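Local coordinates for hypothetical protein HI1011 (Haemophilus influenzae, PDB 1YZY), which catalyses the ATP-dependent phosphorylation of 3-oxo-tetronate to 3-oxo-tetronate 4-phosphate, as a member of the four-carbon acid sugar kinase family, at residues A[114-119]-A[202-207]; A[108-113]-A[221-226]; A[337-342]-A[363-368]. All blocks are in the same frame, centred on the assembly; numbering follows the deposited sequence.

Contact 1: residues A[114-119]-A[202-207]; sequences ALPVNG and SQLEVL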
loop_
_atom_site.group_PDB
_atom_site.type_symbol
_atom_site.label_atom_id
_atom_site.label_comp_id
_atom_site.label_asym_id
_atom_site.label_seq_id
_atom_site.Cartn_x
_atom_site.Cartn_y
_atom_site.Cartn_z
ATOM N N ALA A 114 -0.599 16.233 -1.324
ATOM C CA ALA A 114 0.561 16.797 -0.645
ATOM C C ALA A 114 1.083 16.074 0.595
ATOM O O ALA A 114 0.333 15.524 1.398
ATOM C CB ALA A 114 0.489 18.306 -0.359
ATOM N N LEU A 115 2.403 16.150 0.728
ATOM C CA LEU A 115 3.197 15.632 1.835
ATOM C C LEU A 115 4.576 16.269 1.685
ATOM O O LEU A 115 5.529 15.683 1.175
ATOM C CB LEU A 115 3.321 14.110 1.809
ATOM C CG LEU A 115 4.048 13.535 3.030
ATOM C CD1 LEU A 115 3.499 14.148 4.312
ATOM C CD2 LEU A 115 3.894 12.018 3.051
ATOM N N PRO A 116 4.697 17.552 2.050
ATOM C CA PRO A 116 5.906 18.363 1.913
ATOM C C PRO A 116 7.203 17.717 2.339
ATOM O O PRO A 116 8.242 17.971 1.730
ATOM C CB PRO A 116 5.582 19.591 2.765
ATOM C CG PRO A 116 4.114 19.724 2.584
ATOM C CD PRO A 116 3.668 18.301 2.790
ATOM N N VAL A 117 7.163 16.910 3.394
ATOM C CA VAL A 117 8.380 16.262 3.871
ATOM C C VAL A 117 8.905 15.275 2.832
ATOM O O VAL A 117 10.117 15.081 2.695
ATOM C CB VAL A 117 8.161 15.575 5.247
ATOM C CG1 VAL A 117 7.397 14.259 5.089
ATOM C CG2 VAL A 117 9.494 15.383 5.960
ATOM N N ASN A 118 7.987 14.709 2.055
ATOM C CA ASN A 118 8.349 13.763 1.014
ATOM C C ASN A 118 8.345 14.385 -0.380
ATOM O O ASN A 118 8.068 13.720 -1.376
ATOM C CB ASN A 118 7.462 12.519 1.093
ATOM C CG ASN A 118 7.794 11.652 2.305
ATOM O OD1 ASN A 118 8.934 11.644 2.788
ATOM N ND2 ASN A 118 6.804 10.917 2.800
ATOM N N GLY A 119 8.652 15.676 -0.434
ATOM C CA GLY A 119 8.734 16.385 -1.698
ATOM C C GLY A 119 7.484 16.630 -2.515
ATOM O O GLY A 119 7.580 16.828 -3.722
ATOM N N SER A 202 3.082 21.142 8.637
ATOM C CA SER A 202 2.109 21.630 9.608
ATOM C C SER A 202 0.801 22.040 8.934
ATOM O O SER A 202 -0.250 22.077 9.584
ATOM C CB SER A 202 2.671 22.782 10.447
ATOM O OG SER A 202 2.905 23.951 9.678
ATOM N N GLN A 203 0.861 22.339 7.635
ATOM C CA GLN A 203 -0.340 22.715 6.890
ATOM C C GLN A 203 -1.319 21.536 6.773
ATOM O O GLN A 203 -2.523 21.743 6.628
ATOM C CB GLN A 203 0.011 23.229 5.490
ATOM C CG GLN A 203 0.285 24.718 5.399
ATOM C CD GLN A 203 1.751 25.058 5.557
ATOM O OE1 GLN A 203 2.195 25.458 6.632
ATOM N NE2 GLN A 203 2.504 24.950 4.471
ATOM N N LEU A 204 -0.791 20.309 6.769
ATOM C CA LEU A 204 -1.622 19.098 6.680
ATOM C C LEU A 204 -2.236 18.813 8.035
ATOM O O LEU A 204 -3.332 18.247 8.139
ATOM C CB LEU A 204 -0.795 17.894 6.201
ATOM C CG LEU A 204 -0.260 18.008 4.773
ATOM C CD1 LEU A 204 0.759 16.924 4.516
ATOM C CD2 LEU A 204 -1.422 17.953 3.761
ATOM N N GLU A 205 -1.506 19.215 9.070
ATOM C CA GLU A 205 -1.934 19.066 10.452
ATOM C C GLU A 205 -3.139 19.995 10.703
ATOM O O GLU A 205 -4.074 19.647 11.434
ATOM C CB GLU A 205 -0.754 19.424 11.354
ATOM C CG GLU A 205 -0.923 19.139 12.835
ATOM C CD GLU A 205 0.395 19.252 13.596
ATOM O OE1 GLU A 205 0.446 18.811 14.764
ATOM O OE2 GLU A 205 1.385 19.765 13.025
ATOM N N VAL A 206 -3.090 21.185 10.109
ATOM C CA VAL A 206 -4.170 22.169 10.217
ATOM C C VAL A 206 -5.395 21.656 9.458
ATOM O O VAL A 206 -6.512 21.684 9.976
ATOM C CB VAL A 206 -3.735 23.539 9.616
ATOM C CG1 VAL A 206 -4.932 24.480 9.485
ATOM C CG2 VAL A 206 -2.661 24.182 10.490
ATOM N N LEU A 207 -5.180 21.238 8.210
ATOM C CA LEU A 207 -6.247 20.704 7.362
ATOM C C LEU A 207 -6.905 19.502 8.031
ATOM O O LEU A 207 -8.127 19.412 8.084
ATOM C CB LEU A 207 -5.704 20.305 5.981
ATOM C CG LEU A 207 -6.755 19.828 4.965
ATOM C CD1 LEU A 207 -7.866 20.861 4.838
ATOM C CD2 LEU A 207 -6.116 19.584 3.613
#
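The peptide joining Ala114 to Leu115 is the flat group here, and Leu204 meets it from one side. Both methyls of Leu204 lie on the same side of the peptide plane, displaced toward and past the carbonyl oxygen. The nearer methyl is CD1, with Leu204 CD1 3.4 Å from Ala114 O. The puckered ring of Pro116 is met at its CD atom, and Pro116 CD sits 3.7 Å from Leu204 CD1. Pro116 also rests on Thr121 and Asn201. A third neighbour of the same methyl is Leu115, whose CD1 comes within 3.9 Å of Leu204 CD1; the two leucine side chains cross at about a right angle. Leu115 starts out pointing away from the helix, yet its branched end returns to it, with CG anti to the backbone N (chi1 -175°).

In the fold, the contact joins the loop that leaves strand 109-111 to the first turn of helix 202-210, which follows strand 193-196. Those two strands are parallel neighbours in the small three-stranded sheet of the sugar-binding domain, so the loop and the helix both emerge beyond the same end of it. The loop is shaped by a short 3-10 turn: Asn118 N bonds to Leu115 O at 2.8 Å, and Gly119 N reaches Pro116 O at 3.2 Å. Just ahead of the helix, Asn201 accepts a hydrogen bond from Val117 N through OD1, a polar tie alongside the apolar one. Nearer its base, at CB, Leu204 also packs on Tyr226 of helix 221-232. Ala114, for its part, rests on Ile122 of strand 120-123.

Contact 2: residues A[108-113]-A[221-226]; sequences FTVITP and SGLGAY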
loop_
_atom_site.group_PDB
_atom_site.type_symbol
_atom_site.label_atom_id
_atom_site.label_comp_id
_atom_site.label_asym_id
_atom_site.label_seq_id
_atom_site.Cartn_x
_atom_site.Cartn_y
_atom_site.Cartn_z
ATOM N N PHE A 108 -19.491 18.973 -0.997
ATOM C CA PHE A 108 -18.196 19.634 -0.886
ATOM C C PHE A 108 -17.154 18.693 -0.289
ATOM O O PHE A 108 -17.469 17.889 0.588
ATOM C CB PHE A 108 -18.323 20.906 -0.018
ATOM C CG PHE A 108 -17.091 21.778 -0.022
ATOM C CD1 PHE A 108 -16.685 22.427 -1.185
ATOM C CD2 PHE A 108 -16.332 21.937 1.128
ATOM C CE1 PHE A 108 -15.537 23.218 -1.201
ATOM C CE2 PHE A 108 -15.176 22.731 1.120
ATOM C CZ PHE A 108 -14.782 23.367 -0.045
ATOM N N THR A 109 -15.917 18.807 -0.758
ATOM C CA THR A 109 -14.818 17.986 -0.254
ATOM C C THR A 109 -13.506 18.701 -0.570
ATOM O O THR A 109 -13.516 19.718 -1.259
ATOM C CB THR A 109 -14.824 16.558 -0.900
ATOM O OG1 THR A 109 -13.888 15.709 -0.220
ATOM C CG2 THR A 109 -14.443 16.617 -2.383
ATOM N N VAL A 110 -12.393 18.191 -0.041
ATOM C CA VAL A 110 -11.063 18.769 -0.282
ATOM C C VAL A 110 -10.190 17.897 -1.187
ATOM O O VAL A 110 -10.407 16.697 -1.316
ATOM C CB VAL A 110 -10.288 19.026 1.038
ATOM C CG1 VAL A 110 -11.117 19.887 1.965
ATOM C CG2 VAL A 110 -9.910 17.709 1.713
ATOM N N ILE A 111 -9.181 18.517 -1.783
ATOM C CA ILE A 111 -8.262 17.833 -2.678
ATOM C C ILE A 111 -6.846 18.163 -2.239
ATOM O O ILE A 111 -6.489 19.337 -2.138
ATOM C CB ILE A 111 -8.475 18.319 -4.135
ATOM C CG1 ILE A 111 -9.840 17.854 -4.643
ATOM C CG2 ILE A 111 -7.323 17.900 -5.037
ATOM C CD1 ILE A 111 -10.174 18.383 -5.998
ATOM N N THR A 112 -6.041 17.146 -1.960
ATOM C CA THR A 112 -4.664 17.387 -1.558
ATOM C C THR A 112 -3.713 16.209 -1.659
ATOM O O THR A 112 -3.739 15.304 -0.834
ATOM C CB THR A 112 -4.560 18.005 -0.131
ATOM O OG1 THR A 112 -3.180 18.122 0.244
ATOM C CG2 THR A 112 -5.295 17.155 0.898
ATOM N N PRO A 113 -2.937 16.151 -2.749
ATOM C CA PRO A 113 -1.958 15.086 -2.967
ATOM C C PRO A 113 -0.591 15.411 -2.366
ATOM O O PRO A 113 0.448 14.937 -2.823
ATOM C CB PRO A 113 -1.727 15.155 -4.479
ATOM C CG PRO A 113 -2.024 16.579 -4.821
ATOM C CD PRO A 113 -3.252 16.824 -4.021
ATOM N N SER A 221 -1.245 10.341 0.622
ATOM C CA SER A 221 -1.072 9.770 1.956
ATOM C C SER A 221 -0.869 10.844 3.026
ATOM O O SER A 221 -1.131 10.608 4.205
ATOM C CB SER A 221 0.111 8.815 1.973
ATOM O OG SER A 221 -0.091 7.732 1.088
ATOM N N GLY A 222 -0.350 12.001 2.610
ATOM C CA GLY A 222 -0.101 13.097 3.529
ATOM C C GLY A 222 -1.232 13.465 4.468
ATOM O O GLY A 222 -1.033 13.524 5.680
ATOM N N LEU A 223 -2.409 13.756 3.929
ATOM C CA LEU A 223 -3.540 14.129 4.776
ATOM C C LEU A 223 -4.010 12.984 5.647
ATOM O O LEU A 223 -4.345 13.185 6.820
ATOM C CB LEU A 223 -4.716 14.634 3.935
ATOM C CG LEU A 223 -6.002 14.926 4.711
ATOM C CD1 LEU A 223 -5.767 16.047 5.719
ATOM C CD2 LEU A 223 -7.114 15.298 3.753
ATOM N N GLY A 224 -4.104 11.801 5.044
ATOM C CA GLY A 224 -4.556 10.623 5.762
ATOM C C GLY A 224 -3.728 10.364 6.996
ATOM O O GLY A 224 -4.267 9.936 8.015
ATOM N N ALA A 225 -2.417 10.581 6.875
ATOM C CA ALA A 225 -1.463 10.403 7.973
ATOM C C ALA A 225 -1.775 11.335 9.141
ATOM O O ALA A 225 -1.776 10.919 10.305
ATOM C CB ALA A 225 -0.063 10.661 7.479
ATOM N N TYR A 226 -2.011 12.606 8.830
ATOM C CA TYR A 226 -2.318 13.583 9.859
ATOM C C TYR A 226 -3.693 13.403 10.454
ATOM O O TYR A 226 -3.940 13.826 11.588
ATOM C CB TYR A 226 -2.073 15.004 9.355
ATOM C CG TYR A 226 -0.606 15.342 9.433
ATOM C CD1 TYR A 226 0.231 15.156 8.340
ATOM C CD2 TYR A 226 -0.034 15.738 10.637
ATOM C CE1 TYR A 226 1.609 15.350 8.445
ATOM C CE2 TYR A 226 1.339 15.926 10.754
ATOM C CZ TYR A 226 2.153 15.731 9.659
ATOM O OH TYR A 226 3.517 15.911 9.782
HETATM O O HOH W 1 -2.336 14.197 1.170
#
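Thr112 holds OG1 anti to its backbone N (chi1 176°), which leaves CG2 between the backbone N and the carbonyl carbon, and this methyl meets Leu223. Leu223 in turn sends CG away from its own N (chi1 174°) toward the strand. The side chains cross at about a right angle: Thr112 CG2 is 3.9 Å from Leu223 CD2 and 4.0 Å from Leu223 CB, so one methyl touches both root and tip of the leucine. Val110, two residues back and pointing the same way, brings its CG2 to 4.2 Å from Leu223 CD2.

The helix belongs to a strand-turn-helix unit: strand 216-219 runs into helix 221-232. The end of the strand 109-111 region is tied to that unit by a backbone hydrogen bond between Thr112 and Gly220 and by a hydrogen bond between Val110 O and Thr218 OG1. A water adds a polar bridge. It donates to Thr112 O at 2.7 Å and accepts from Leu223 N at 2.8 Å, which gives an amide of the first helical turn a partner. Leu207 of helix 202-210 packs against both Thr112 and Leu223.

Contact 3: residues A[337-342]-A[363-368]; sequences KLAAKL and QELGFT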
loop_
_atom_site.group_PDB
_atom_site.type_symbol
_atom_site.label_atom_id
_atom_site.label_comp_id
_atom_site.label_asym_id
_atom_site.label_seq_id
_atom_site.Cartn_x
_atom_site.Cartn_y
_atom_site.Cartn_z
ATOM N N LYS A 337 3.187 -24.354 -3.815
ATOM C CA LYS A 337 2.801 -25.666 -3.312
ATOM C C LYS A 337 3.460 -26.022 -1.979
ATOM O O LYS A 337 2.884 -26.769 -1.175
ATOM C CB LYS A 337 3.030 -26.744 -4.375
ATOM C CG LYS A 337 1.949 -26.744 -5.446
ATOM C CD LYS A 337 2.198 -27.788 -6.523
ATOM C CE LYS A 337 1.145 -27.688 -7.627
ATOM N NZ LYS A 337 1.463 -28.531 -8.816
ATOM N N LEU A 338 4.653 -25.474 -1.743
ATOM C CA LEU A 338 5.367 -25.709 -0.502
ATOM C C LEU A 338 4.694 -24.923 0.607
ATOM O O LEU A 338 4.469 -25.442 1.700
ATOM C CB LEU A 338 6.822 -25.272 -0.640
ATOM C CG LEU A 338 7.747 -25.330 0.584
ATOM C CD1 LEU A 338 7.821 -26.736 1.163
ATOM C CD2 LEU A 338 9.133 -24.848 0.184
ATOM N N ALA A 339 4.367 -23.666 0.320
ATOM C CA ALA A 339 3.721 -22.795 1.295
ATOM C C ALA A 339 2.384 -23.354 1.739
ATOM O O ALA A 339 1.972 -23.162 2.884
ATOM C CB ALA A 339 3.539 -21.412 0.723
ATOM N N ALA A 340 1.674 -23.987 0.813
ATOM C CA ALA A 340 0.379 -24.581 1.126
ATOM C C ALA A 340 0.544 -25.799 2.035
ATOM O O ALA A 340 -0.268 -26.022 2.935
ATOM C CB ALA A 340 -0.343 -24.970 -0.146
ATOM N N LYS A 341 1.583 -26.590 1.782
ATOM C CA LYS A 341 1.861 -27.780 2.586
ATOM C C LYS A 341 2.329 -27.392 3.981
ATOM O O LYS A 341 1.931 -28.014 4.966
ATOM C CB LYS A 341 2.912 -28.668 1.908
ATOM C CG LYS A 341 2.459 -29.253 0.569
ATOM C CD LYS A 341 3.462 -30.250 -0.001
ATOM C CE LYS A 341 3.074 -31.702 0.292
ATOM N NZ LYS A 341 3.074 -32.054 1.745
ATOM N N LEU A 342 3.175 -26.367 4.058
ATOM C CA LEU A 342 3.694 -25.891 5.337
ATOM C C LEU A 342 2.587 -25.321 6.211
ATOM O O LEU A 342 2.614 -25.493 7.428
ATOM C CB LEU A 342 4.791 -24.843 5.129
ATOM C CG LEU A 342 6.061 -25.297 4.410
ATOM C CD1 LEU A 342 6.940 -24.107 4.110
ATOM C CD2 LEU A 342 6.808 -26.324 5.246
ATOM N N GLN A 363 -1.557 -15.742 -2.806
ATOM C CA GLN A 363 -2.591 -16.268 -3.698
ATOM C C GLN A 363 -2.961 -17.701 -3.330
ATOM O O GLN A 363 -4.141 -18.048 -3.234
ATOM C CB GLN A 363 -2.110 -16.227 -5.151
ATOM C CG GLN A 363 -3.133 -16.753 -6.147
ATOM C CD GLN A 363 -2.668 -16.644 -7.579
ATOM O OE1 GLN A 363 -3.034 -15.708 -8.292
ATOM N NE2 GLN A 363 -1.864 -17.604 -8.017
ATOM N N GLU A 364 -1.937 -18.528 -3.165
ATOM C CA GLU A 364 -2.101 -19.929 -2.806
ATOM C C GLU A 364 -2.784 -20.114 -1.449
ATOM O O GLU A 364 -3.714 -20.917 -1.318
ATOM C CB GLU A 364 -0.735 -20.618 -2.800
ATOM C CG GLU A 364 -0.807 -22.124 -2.626
ATOM C CD GLU A 364 -1.498 -22.812 -3.787
ATOM O OE1 GLU A 364 -0.997 -22.713 -4.924
ATOM O OE2 GLU A 364 -2.541 -23.454 -3.559
ATOM N N LEU A 365 -2.313 -19.395 -0.433
ATOM C CA LEU A 365 -2.901 -19.501 0.900
ATOM C C LEU A 365 -4.340 -18.981 0.940
ATOM O O LEU A 365 -5.088 -19.272 1.875
ATOM C CB LEU A 365 -2.013 -18.802 1.935
ATOM C CG LEU A 365 -0.533 -19.228 1.947
ATOM C CD1 LEU A 365 0.190 -18.558 3.102
ATOM C CD2 LEU A 365 -0.394 -20.744 2.038
ATOM N N GLY A 366 -4.718 -18.222 -0.086
ATOM C CA GLY A 366 -6.075 -17.707 -0.208
ATOM C C GLY A 366 -6.489 -16.495 0.604
ATOM O O GLY A 366 -7.681 -16.288 0.822
ATOM N N PHE A 367 -5.528 -15.674 1.016
ATOM C CA PHE A 367 -5.822 -14.485 1.818
ATOM C C PHE A 367 -6.314 -13.300 0.982
ATOM O O PHE A 367 -5.728 -12.963 -0.047
ATOM C CB PHE A 367 -4.592 -14.106 2.633
ATOM C CG PHE A 367 -4.075 -15.224 3.488
ATOM C CD1 PHE A 367 -4.959 -16.072 4.157
ATOM C CD2 PHE A 367 -2.707 -15.425 3.634
ATOM C CE1 PHE A 367 -4.489 -17.102 4.963
ATOM C CE2 PHE A 367 -2.224 -16.454 4.439
ATOM C CZ PHE A 367 -3.117 -17.295 5.107
ATOM N N THR A 368 -7.387 -12.671 1.451
ATOM C CA THR A 368 -8.022 -11.556 0.756
ATOM C C THR A 368 -7.757 -10.186 1.375
ATOM O O THR A 368 -8.118 -9.156 0.801
ATOM C CB THR A 368 -9.551 -11.755 0.720
ATOM O OG1 THR A 368 -10.054 -11.817 2.063
ATOM C CG2 THR A 368 -9.910 -13.054 -0.007
#
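Between 337-342 and 363-368 the closest CA atoms are those of Ala340 and Leu365, 6.1 Å apart, a close spacing consistent with the small side chains of Ala339 and Ala340. Leu365 reaches in with a single branch. Its CD2 lies 3.5 Å from Ala339 O, 4.0 Å from Ala340 CA and 4.2 Å from Ala339 CB, so the methyl rests on the backbone of the opposing helix as much as on its side chains. The torsion behind this places CG beside the backbone N and anti to the carbonyl carbon (chi1 -53°), which swings the end of the side chain closer to the helix than its base would suggest. At the neighbouring position, Glu364 contributes its aliphatic part: Glu364 CG is 3.8 Å from Ala340 CB. The chain leaves anti to the backbone N (chi1 -172°) and then bends at the next bond (chi2 65°), and it also lies against Ala336.

Helix 324-345 leads into strand 349-353, which is followed by helix 355-365, so the contact joins the helices before and after one strand of the nucleotide-binding domain. ATP-binding residues Gly354 to Thr357, assigned by similarity, span the junction of strand 349-353 and helix 355-365, and the side chain of Ala339 is about 8 Å from that of Thr357. Gly366 is the first residue to leave helical phi/psi, with positive phi. Beyond it the chain turns so that the Phe367 ring presents one face to Leu365, whose CB stands 3.4 Å above the ring plane, offset toward the rim. Elsewhere on helix 324-345, Leu338 and Leu342 pack onto strand 248-252, and Lys341 makes a cation-pi contact with Tyr291.

Overall arrangement
Reading from the N terminus, strand 109-111 opens the loop of contact 2 and the 114-119 loop then opens contact 1. Contact 1 closes first, at helix 202-210; contact 2 closes later, at helix 221-232, and so encloses it. The pair also touch in space, with centres 9 Å apart: Leu115 CD1 lies 3.8 Å from Gly222 CA, and the two contacts share further neighbours, uniting both helices with the strand 109-111 region of the sugar-binding domain. Contact 3 follows in series, in the nucleotide-binding domain across the centre of the chain. Its centre is about 40 Å from that of contact 1 and 36 Å from that of contact 2, without any touch.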